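PDB 4Z1P: cell wall surface anchor protein from Streptococcus agalactiae, which probably acts as an adhesin of the antigen I/II family, displayed on the streptococcal surface and fixed to the cell wall through a C-terminal LPXTG motif. Local coordinates for residues 248-251 / 255-258; 288-291 / 295-298; 44-49 / 161-166. All blocks are in the same frame, centred on the assembly; numbering follows the deposited sequence. Where two conformers were deposited one is given.

Contact 1: residues 248-251 / 255-258; sequences AITL and TVIP
Ile249 and Ile257 face each other as a hydrogen-bonded antiparallel pair, and their backbones supply two of the three bonds here. Ile257 N gives its hydrogen to Ile249 O at 2.7 Å, and Ile249 N returns the bond to Ile257 O at 2.9 Å. Leu251 N adds the third, 2.9 Å from Thr255 O, which closes the pair at the turn end. Between these bonds, alpha hydrogens fill in: Thr250 CA lies 3.3 Å from Thr255 O, an acceptor thus approached from two neighbouring residues.

Side-chain contacts fall on both faces. On the buried one, Ile249 CB and Ile257 CB sit 4.1 Å apart, and Leu251 reaches across so that its CD2 meets Ile257 CD1 at 4.0 Å. Leu251 also runs alongside Thr255, pointing the same way, its CG near the threonine CB. Beyond the pair, Ile249 rests on Val290 and Phe296, and Ile257 on Leu263. The other face is more open: Thr250 and Val256, a non-hydrogen-bonded pair, meet there in a hydroxyl-to-methyl van der Waals contact, OG1 to CG2 at 4.1 Å. Val256 holds CG1 anti to its backbone N (chi1 -176°), which leaves CG2 beside that N and slightly the nearer branch to Thr250 OG1, while CG1 lies toward Ile249 O.

Thr255 OG1 turns instead to Asp253 in the intervening turn. Short and two-stranded, this is a beta hairpin in the connection between edge strands 236-245 and 267-272, which belong to the two different sheets of the domain.

Contact 2: residues 288-291 / 295-298; sequences AQVS and AFGA
Val290 and Phe296 meet across a loop that follows helix 284-287 and leads into strand 298-306, within a domain built of a four-stranded and a five-stranded antiparallel sheet, consistent with the C-terminal domains of antigen I/II adhesins. Both segments are irregular and their backbones stand well apart: even the closest alpha carbons, CA of Val290 and CA of Phe296, are 7.7 Å from each other. The gap is bridged by the Val290 and Phe296 side chains, each starting toward the opposite segment.

Val290 sends CG1 out trans to the backbone N (chi1 -173°), beside its own carbonyl carbon. That methyl comes up against the root of the phenylalanine, 4.1 Å from Phe296 CB. The second branch, CG2, approaches the ring obliquely; its nearest ring atom is Phe296 CD1, at 4.3 Å. The valine therefore straddles the start of the aromatic side chain, one methyl at CB and the other by the ring, and the two side chains cross at about a right angle.

Phe296 leaves an extended backbone with CG opposite its N (chi1 168°), and this places the ring beside Val290 CG2 while CB stays against CG1. Aromatic neighbours probably help hold the ring there: Tyr225 and Phe282 both make edge-to-face contacts with it, and Phe286 and Leu287 of helix 284-287 press on the same side chain. Leu222 also touches Phe296, and Arg218 is a neighbour of Val290. Interaction between the two segments is purely van der Waals, and it thins out toward Ala295, whose carbonyl O lies 4.4 Å from Val290 CG1.

Contact 3: residues 44-49 / 161-166; sequences IKASAE and IDFGNG
A type I' beta turn, Asp162 to Asn165, carries Phe163 at its second position and delivers the ring to Ala46 and Ile44 on the stretch leading into helix 48-52. The closer approach is that of Ala46, whose CB lies 3.8 Å from Phe163 CE1. Ile44 comes to the next corner of the ring, its CD1 4.4 Å from Phe163 CZ. Both methyls meet the ring obliquely. Ile44 gets there by being stretched out: its chain runs trans at both torsions (chi1 -159°, chi2 171°), which carries CD1 to the end of a nearly extended arm.

The turn joins strands 153-162 and 165-177, neighbours in the five-stranded antiparallel sheet of the domain matching the antigen I/II C2 family, so the contact packs the tip of that hairpin against the loop just before helix 48-52. Ala50 and Ile51 of that helix touch the Phe163 side chain too. Two backbone bonds close the turn, Asp162 N to Asn165 O and Asn165 N to Asp162 O, each 2.8 Å. Phe163 accordingly sits in the left-handed region (phi 51°), followed by Gly164, again with positive phi.

The Phe163 ring is also met edge-to-face by Phe55 and Tyr41, and packs on Tyr127 and Val131 of helix 123-131. Tyr41 OH bonds to Asp162 OD2 as well, linking that ring to the residue just before Phe163. On the other segment, Ala46 N is hydrogen-bonded to Tyr127 OH, and one residue on, Ser47 is the N-cap of helix 48-52, with OG bonded to Ala50 N.

Contacts 1 and 2 form one continuous patch, with centres 8 Å apart. A probable hydrogen bond joins them, Thr250 O to Ser291 N at 3.0 Å, and Ile249 CD1 packs close against Phe296 CD1, so the hairpin of contact 1 lies over the loop of contact 2. Contact 3 belongs to another domain, on the opposite side of the chain's centre: its centre is 56 Å from that of contact 1 and 52 Å from that of contact 2, with nearest atoms about 43 and 39 Å away. The two domains nevertheless share the same strand orders in their four- and five-stranded sheets. All three contacts involve loops or turns connecting these strands.

Contact 1: residues 248-251 / 255-258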
ATOM      1  N   ALA A 248      -5.335   5.600  21.665  1.00 21.73           N
ATOM      2  CA  ALA A 248      -4.663   4.661  22.534  1.00 25.59           C
ATOM      3  C   ALA A 248      -3.845   3.695  21.667  1.00 24.45           C
ATOM      4  O   ALA A 248      -4.373   3.109  20.705  1.00 25.30           O
ATOM      5  CB  ALA A 248      -5.650   3.908  23.356  1.00 25.05           C
ATOM      6  N   ILE A 249      -2.578   3.571  22.015  1.00 24.92           N
ATOM      7  CA  ILE A 249      -1.593   2.853  21.225  1.00 25.60           C
ATOM      8  C   ILE A 249      -1.219   1.564  21.944  1.00 26.42           C
ATOM      9  O   ILE A 249      -0.820   1.586  23.117  1.00 28.53           O
ATOM     10  CB  ILE A 249      -0.356   3.709  21.056  1.00 24.37           C
ATOM     11  CG1 ILE A 249      -0.711   5.054  20.401  1.00 24.48           C
ATOM     12  CG2 ILE A 249       0.695   2.962  20.252  1.00 25.91           C
ATOM     13  CD1 ILE A 249       0.387   6.115  20.510  1.00 23.45           C
ATOM     14  N   THR A 250      -1.355   0.432  21.267  1.00 26.52           N
ATOM     15  CA  THR A 250      -0.859  -0.840  21.822  1.00 25.52           C
ATOM     16  C   THR A 250       0.413  -1.287  21.114  1.00 27.93           C
ATOM     17  O   THR A 250       0.503  -1.290  19.851  1.00 27.58           O
ATOM     18  CB  THR A 250      -1.972  -1.906  21.756  1.00 27.43           C
ATOM     19  OG1 THR A 250      -3.092  -1.430  22.500  1.00 28.91           O
ATOM     20  CG2 THR A 250      -1.519  -3.298  22.308  1.00 28.79           C
ATOM     21  N   LEU A 251       1.401  -1.697  21.897  1.00 26.15           N
ATOM     22  CA  LEU A 251       2.666  -2.116  21.357  1.00 27.94           C
ATOM     23  C   LEU A 251       2.578  -3.617  21.098  1.00 28.24           C
ATOM     24  O   LEU A 251       1.595  -4.289  21.463  1.00 29.93           O
ATOM     25  CB  LEU A 251       3.837  -1.781  22.307  1.00 29.37           C
ATOM     26  CG  LEU A 251       3.990  -0.321  22.756  1.00 32.65           C
ATOM     27  CD1 LEU A 251       5.276   0.019  23.531  1.00 33.95           C
ATOM     28  CD2 LEU A 251       3.823   0.643  21.581  1.00 34.06           C
ATOM     29  N   THR A 255       1.703  -3.776  25.792  1.00 31.95           N
ATOM     30  CA  THR A 255       1.664  -2.479  26.518  1.00 34.34           C
ATOM     31  C   THR A 255       0.723  -1.459  25.866  1.00 34.46           C
ATOM     32  O   THR A 255       0.703  -1.327  24.640  1.00 29.46           O
ATOM     33  CB  THR A 255       3.079  -1.910  26.485  1.00 36.06           C
ATOM     34  OG1 THR A 255       3.921  -2.842  27.158  1.00 37.87           O
ATOM     35  CG2 THR A 255       3.191  -0.538  27.144  1.00 34.93           C
ATOM     36  N   VAL A 256      -0.052  -0.746  26.675  1.00 32.98           N
ATOM     37  CA  VAL A 256      -0.996   0.267  26.188  1.00 30.31           C
ATOM     38  C   VAL A 256      -0.490   1.641  26.595  1.00 29.60           C
ATOM     39  O   VAL A 256      -0.154   1.864  27.774  1.00 25.38           O
ATOM     40  CB  VAL A 256      -2.397  -0.010  26.780  1.00 33.66           C
ATOM     41  CG1 VAL A 256      -3.462   0.957  26.233  1.00 35.37           C
ATOM     42  CG2 VAL A 256      -2.770  -1.483  26.571  1.00 34.19           C
ATOM     43  N   ILE A 257      -0.390   2.546  25.627  1.00 25.72           N
ATOM     44  CA  ILE A 257      -0.079   3.951  25.837  1.00 24.20           C
ATOM     45  C   ILE A 257      -1.397   4.712  25.624  1.00 26.15           C
ATOM     46  O   ILE A 257      -1.866   4.895  24.478  1.00 25.24           O
ATOM     47  CB  ILE A 257       1.029   4.454  24.869  1.00 24.99           C
ATOM     48  CG1 ILE A 257       2.305   3.632  25.045  1.00 25.00           C
ATOM     49  CG2 ILE A 257       1.337   5.954  25.057  1.00 25.56           C
ATOM     50  CD1 ILE A 257       3.327   3.857  23.950  1.00 27.78           C
ATOM     51  N   PRO A 258      -2.066   5.117  26.738  1.00 25.99           N
ATOM     52  CA  PRO A 258      -3.333   5.867  26.650  1.00 22.64           C
ATOM     53  C   PRO A 258      -3.339   7.075  25.733  1.00 21.92           C
ATOM     54  O   PRO A 258      -2.344   7.814  25.616  1.00 20.37           O
ATOM     55  CB  PRO A 258      -3.526   6.390  28.062  1.00 24.83           C
ATOM     56  CG  PRO A 258      -2.834   5.393  28.920  1.00 25.15           C
ATOM     57  CD  PRO A 258      -1.569   5.110  28.126  1.00 26.08           C
TER

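Contact 2: residues 288-291 / 295-298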
ATOM      1  N   ALA A 288       8.591   0.901  15.321  1.00 23.05           N
ATOM      2  CA  ALA A 288       8.715  -0.560  15.092  1.00 27.48           C
ATOM      3  C   ALA A 288       7.947  -1.386  16.140  1.00 31.07           C
ATOM      4  O   ALA A 288       7.538  -2.506  15.862  1.00 32.10           O
ATOM      5  CB  ALA A 288      10.194  -0.936  15.096  1.00 27.77           C
ATOM      6  N   GLN A 289       7.748  -0.833  17.346  1.00 27.98           N
ATOM      7  CA  GLN A 289       7.080  -1.563  18.408  1.00 27.32           C
ATOM      8  C   GLN A 289       5.611  -1.430  18.365  1.00 25.34           C
ATOM      9  O   GLN A 289       4.931  -2.156  19.126  1.00 27.56           O
ATOM     10  CB  GLN A 289       7.520  -1.095  19.807  1.00 30.50           C
ATOM     11  CG  GLN A 289       8.974  -1.342  20.165  1.00 35.43           C
ATOM     12  CD  GLN A 289       9.401  -0.443  21.318  1.00 38.54           C
ATOM     13  OE1 GLN A 289       8.915  -0.612  22.437  1.00 40.88           O
ATOM     14  NE2 GLN A 289      10.274   0.529  21.045  1.00 36.08           N
ATOM     15  N   VAL A 290       5.057  -0.546  17.530  1.00 22.62           N
ATOM     16  CA  VAL A 290       3.581  -0.478  17.482  1.00 23.20           C
ATOM     17  C   VAL A 290       2.972  -1.715  16.821  1.00 24.86           C
ATOM     18  O   VAL A 290       3.421  -2.120  15.734  1.00 25.04           O
ATOM     19  CB  VAL A 290       3.075   0.802  16.769  1.00 24.35           C
ATOM     20  CG1 VAL A 290       1.531   0.932  16.900  1.00 27.41           C
ATOM     21  CG2 VAL A 290       3.764   2.021  17.400  1.00 23.84           C
ATOM     22  N   SER A 291       1.979  -2.318  17.474  1.00 21.35           N
ATOM     23  CA  SER A 291       1.295  -3.454  16.868  1.00 24.42           C
ATOM     24  C   SER A 291       0.566  -3.111  15.586  1.00 23.58           C
ATOM     25  O   SER A 291      -0.093  -2.072  15.515  1.00 21.35           O
ATOM     26  CB  SER A 291       0.295  -3.988  17.843  1.00 23.45           C
ATOM     27  OG  SER A 291      -0.477  -5.003  17.255  1.00 24.45           O
ATOM     28  N   ALA A 295      -4.183   1.221  16.058  1.00 20.29           N
ATOM     29  CA  ALA A 295      -4.088   2.552  15.473  1.00 20.41           C
ATOM     30  C   ALA A 295      -2.905   3.291  16.087  1.00 19.74           C
ATOM     31  O   ALA A 295      -2.386   2.926  17.156  1.00 19.86           O
ATOM     32  CB  ALA A 295      -5.365   3.311  15.674  1.00 22.16           C
ATOM     33  N   PHE A 296      -2.462   4.323  15.428  1.00 18.53           N
ATOM     34  CA  PHE A 296      -1.400   5.158  15.994  1.00 19.90           C
ATOM     35  C   PHE A 296      -1.439   6.511  15.394  1.00 21.14           C
ATOM     36  O   PHE A 296      -1.510   6.685  14.156  1.00 19.01           O
ATOM     37  CB  PHE A 296      -0.032   4.589  15.725  1.00 21.26           C
ATOM     38  CG  PHE A 296       1.070   5.549  16.034  1.00 21.37           C
ATOM     39  CD1 PHE A 296       1.498   5.718  17.339  1.00 24.29           C
ATOM     40  CD2 PHE A 296       1.633   6.323  15.049  1.00 21.57           C
ATOM     41  CE1 PHE A 296       2.474   6.646  17.643  1.00 24.35           C
ATOM     42  CE2 PHE A 296       2.652   7.212  15.338  1.00 22.87           C
ATOM     43  CZ  PHE A 296       3.040   7.411  16.647  1.00 24.78           C
ATOM     44  N   GLY A 297      -1.404   7.511  16.252  1.00 19.64           N
ATOM     45  CA  GLY A 297      -1.228   8.811  15.742  1.00 18.80           C
ATOM     46  C   GLY A 297      -0.895   9.805  16.861  1.00 18.37           C
ATOM     47  O   GLY A 297      -1.073   9.529  18.044  1.00 17.46           O
ATOM     48  N   ALA A 298      -0.457  10.985  16.439  1.00 19.62           N
ATOM     49  CA  ALA A 298      -0.190  12.066  17.372  1.00 18.14           C
ATOM     50  C   ALA A 298      -0.553  13.418  16.816  1.00 19.06           C
ATOM     51  O   ALA A 298      -0.552  13.650  15.570  1.00 17.41           O
ATOM     52  CB  ALA A 298       1.267  12.046  17.759  1.00 19.35           C
TER

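Contact 3: residues 44-49 / 161-166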
ATOM      1  N   ILE A  44      -1.559 -38.252 -15.660  1.00 25.91           N
ATOM      2  CA  ILE A  44      -2.657 -38.236 -16.634  1.00 28.16           C
ATOM      3  C   ILE A  44      -2.210 -38.713 -17.987  1.00 28.12           C
ATOM      4  O   ILE A  44      -1.011 -38.533 -18.350  1.00 24.37           O
ATOM      5  CB  ILE A  44      -3.215 -36.782 -16.721  1.00 33.32           C
ATOM      6  CG1 ILE A  44      -4.622 -36.728 -17.279  1.00 37.16           C
ATOM      7  CG2 ILE A  44      -2.330 -35.803 -17.509  1.00 28.49           C
ATOM      8  CD1 ILE A  44      -5.210 -35.335 -17.158  1.00 36.99           C
ATOM      9  N   LYS A  45      -3.133 -39.348 -18.719  1.00 27.36           N
ATOM     10  CA  LYS A  45      -2.947 -39.701 -20.095  1.00 31.50           C
ATOM     11  C   LYS A  45      -3.893 -38.893 -20.977  1.00 33.97           C
ATOM     12  O   LYS A  45      -4.846 -39.438 -21.563  1.00 34.62           O
ATOM     13  CB  LYS A  45      -3.191 -41.202 -20.326  1.00 32.72           C
ATOM     14  N   ALA A  46      -3.623 -37.593 -21.112  1.00 30.33           N
ATOM     15  CA  ALA A  46      -4.488 -36.724 -21.865  1.00 25.38           C
ATOM     16  C   ALA A  46      -4.375 -36.970 -23.351  1.00 23.39           C
ATOM     17  O   ALA A  46      -3.325 -37.318 -23.839  1.00 23.85           O
ATOM     18  CB  ALA A  46      -4.191 -35.257 -21.531  1.00 25.88           C
ATOM     19  N   SER A  47      -5.475 -36.766 -24.062  1.00 24.05           N
ATOM     20  CA  SER A  47      -5.517 -36.893 -25.499  1.00 28.16           C
ATOM     21  C   SER A  47      -4.658 -35.856 -26.183  1.00 28.90           C
ATOM     22  O   SER A  47      -4.408 -34.781 -25.624  1.00 24.59           O
ATOM     23  CB  SER A  47      -6.936 -36.751 -26.045  1.00 29.33           C
ATOM     24  OG  SER A  47      -7.443 -35.424 -25.964  1.00 29.23           O
ATOM     25  N   ALA A  48      -4.227 -36.145 -27.410  1.00 26.63           N
ATOM     26  CA  ALA A  48      -3.449 -35.172 -28.157  1.00 28.50           C
ATOM     27  C   ALA A  48      -4.288 -33.909 -28.394  1.00 28.04           C
ATOM     28  O   ALA A  48      -3.733 -32.793 -28.369  1.00 27.69           O
ATOM     29  CB  ALA A  48      -2.961 -35.750 -29.467  1.00 30.38           C
ATOM     30  N   GLU A  49      -5.607 -34.089 -28.561  1.00 23.47           N
ATOM     31  CA  GLU A  49      -6.510 -32.973 -28.771  0.50 25.27           C
ATOM     32  C   GLU A  49      -6.654 -32.121 -27.495  1.00 24.59           C
ATOM     33  O   GLU A  49      -6.693 -30.904 -27.557  1.00 23.47           O
ATOM     34  CB  GLU A  49      -7.887 -33.474 -29.234  0.50 28.31           C
ATOM     35  CG  GLU A  49      -8.774 -32.405 -29.805  0.50 29.05           C
ATOM     36  CD  GLU A  49     -10.245 -32.742 -29.712  0.50 32.98           C
ATOM     37  OE1 GLU A  49     -10.605 -33.939 -29.554  0.50 33.72           O
ATOM     38  OE2 GLU A  49     -11.044 -31.790 -29.793  0.50 35.20           O
ATOM     39  N   ILE A 161      -6.496 -22.057 -17.238  1.00 10.19           N
ATOM     40  CA  ILE A 161      -7.205 -22.848 -18.259  1.00 11.67           C
ATOM     41  C   ILE A 161      -6.313 -23.975 -18.643  1.00 13.47           C
ATOM     42  O   ILE A 161      -5.166 -23.735 -19.138  1.00 12.29           O
ATOM     43  CB  ILE A 161      -7.591 -22.019 -19.467  1.00 11.58           C
ATOM     44  CG1 ILE A 161      -8.384 -20.851 -19.022  1.00 12.99           C
ATOM     45  CG2 ILE A 161      -8.332 -22.884 -20.495  1.00 13.32           C
ATOM     46  CD1 ILE A 161      -8.603 -19.864 -20.154  1.00 17.40           C
ATOM     47  N   ASP A 162      -6.748 -25.181 -18.300  1.00 11.53           N
ATOM     48  CA  ASP A 162      -5.977 -26.391 -18.501  1.00 12.85           C
ATOM     49  C   ASP A 162      -6.718 -27.208 -19.538  1.00 13.14           C
ATOM     50  O   ASP A 162      -7.870 -27.615 -19.304  1.00 12.50           O
ATOM     51  CB  ASP A 162      -5.914 -27.224 -17.222  1.00 14.70           C
ATOM     52  CG  ASP A 162      -5.458 -26.463 -16.022  1.00 15.01           C
ATOM     53  OD1 ASP A 162      -4.597 -25.521 -16.174  1.00 14.07           O
ATOM     54  OD2 ASP A 162      -5.978 -26.763 -14.924  1.00 14.53           O
ATOM     55  N   PHE A 163      -6.075 -27.527 -20.638  1.00 13.37           N
ATOM     56  CA  PHE A 163      -6.693 -28.333 -21.717  1.00 14.33           C
ATOM     57  C   PHE A 163      -8.069 -27.776 -22.139  1.00 15.27           C
ATOM     58  O   PHE A 163      -9.038 -28.555 -22.417  1.00 14.57           O
ATOM     59  CB  PHE A 163      -6.875 -29.831 -21.270  1.00 14.79           C
ATOM     60  CG  PHE A 163      -5.738 -30.470 -20.512  1.00 13.23           C
ATOM     61  CD1 PHE A 163      -4.666 -31.052 -21.191  1.00 13.73           C
ATOM     62  CD2 PHE A 163      -5.735 -30.534 -19.140  1.00 15.21           C
ATOM     63  CE1 PHE A 163      -3.648 -31.682 -20.535  1.00 15.05           C
ATOM     64  CE2 PHE A 163      -4.731 -31.173 -18.461  1.00 13.08           C
ATOM     65  CZ  PHE A 163      -3.682 -31.761 -19.166  1.00 14.71           C
ATOM     66  N   GLY A 164      -8.226 -26.451 -22.067  1.00 13.79           N
ATOM     67  CA  GLY A 164      -9.495 -25.809 -22.425  1.00 15.18           C
ATOM     68  C   GLY A 164     -10.554 -25.725 -21.304  1.00 15.62           C
ATOM     69  O   GLY A 164     -11.611 -25.135 -21.493  1.00 14.68           O
ATOM     70  N   ASN A 165     -10.241 -26.282 -20.146  1.00 15.45           N
ATOM     71  CA  ASN A 165     -11.103 -26.143 -18.997  1.00 15.32           C
ATOM     72  C   ASN A 165     -10.652 -25.031 -18.078  1.00 15.78           C
ATOM     73  O   ASN A 165      -9.447 -24.973 -17.667  1.00 16.10           O
ATOM     74  CB  ASN A 165     -11.128 -27.426 -18.199  1.00 18.80           C
ATOM     75  CG  ASN A 165     -11.422 -28.633 -19.057  1.00 21.20           C
ATOM     76  OD1 ASN A 165     -12.302 -28.588 -19.890  1.00 20.97           O
ATOM     77  ND2 ASN A 165     -10.630 -29.692 -18.900  1.00 23.81           N
ATOM     78  N   GLY A 166     -11.599 -24.146 -17.729  1.00 13.46           N
ATOM     79  CA  GLY A 166     -11.311 -23.024 -16.847  1.00 13.48           C
ATOM     80  C   GLY A 166     -11.518 -23.187 -15.359  1.00 15.18           C
ATOM     81  O   GLY A 166     -12.517 -23.768 -14.922  1.00 14.62           O
TER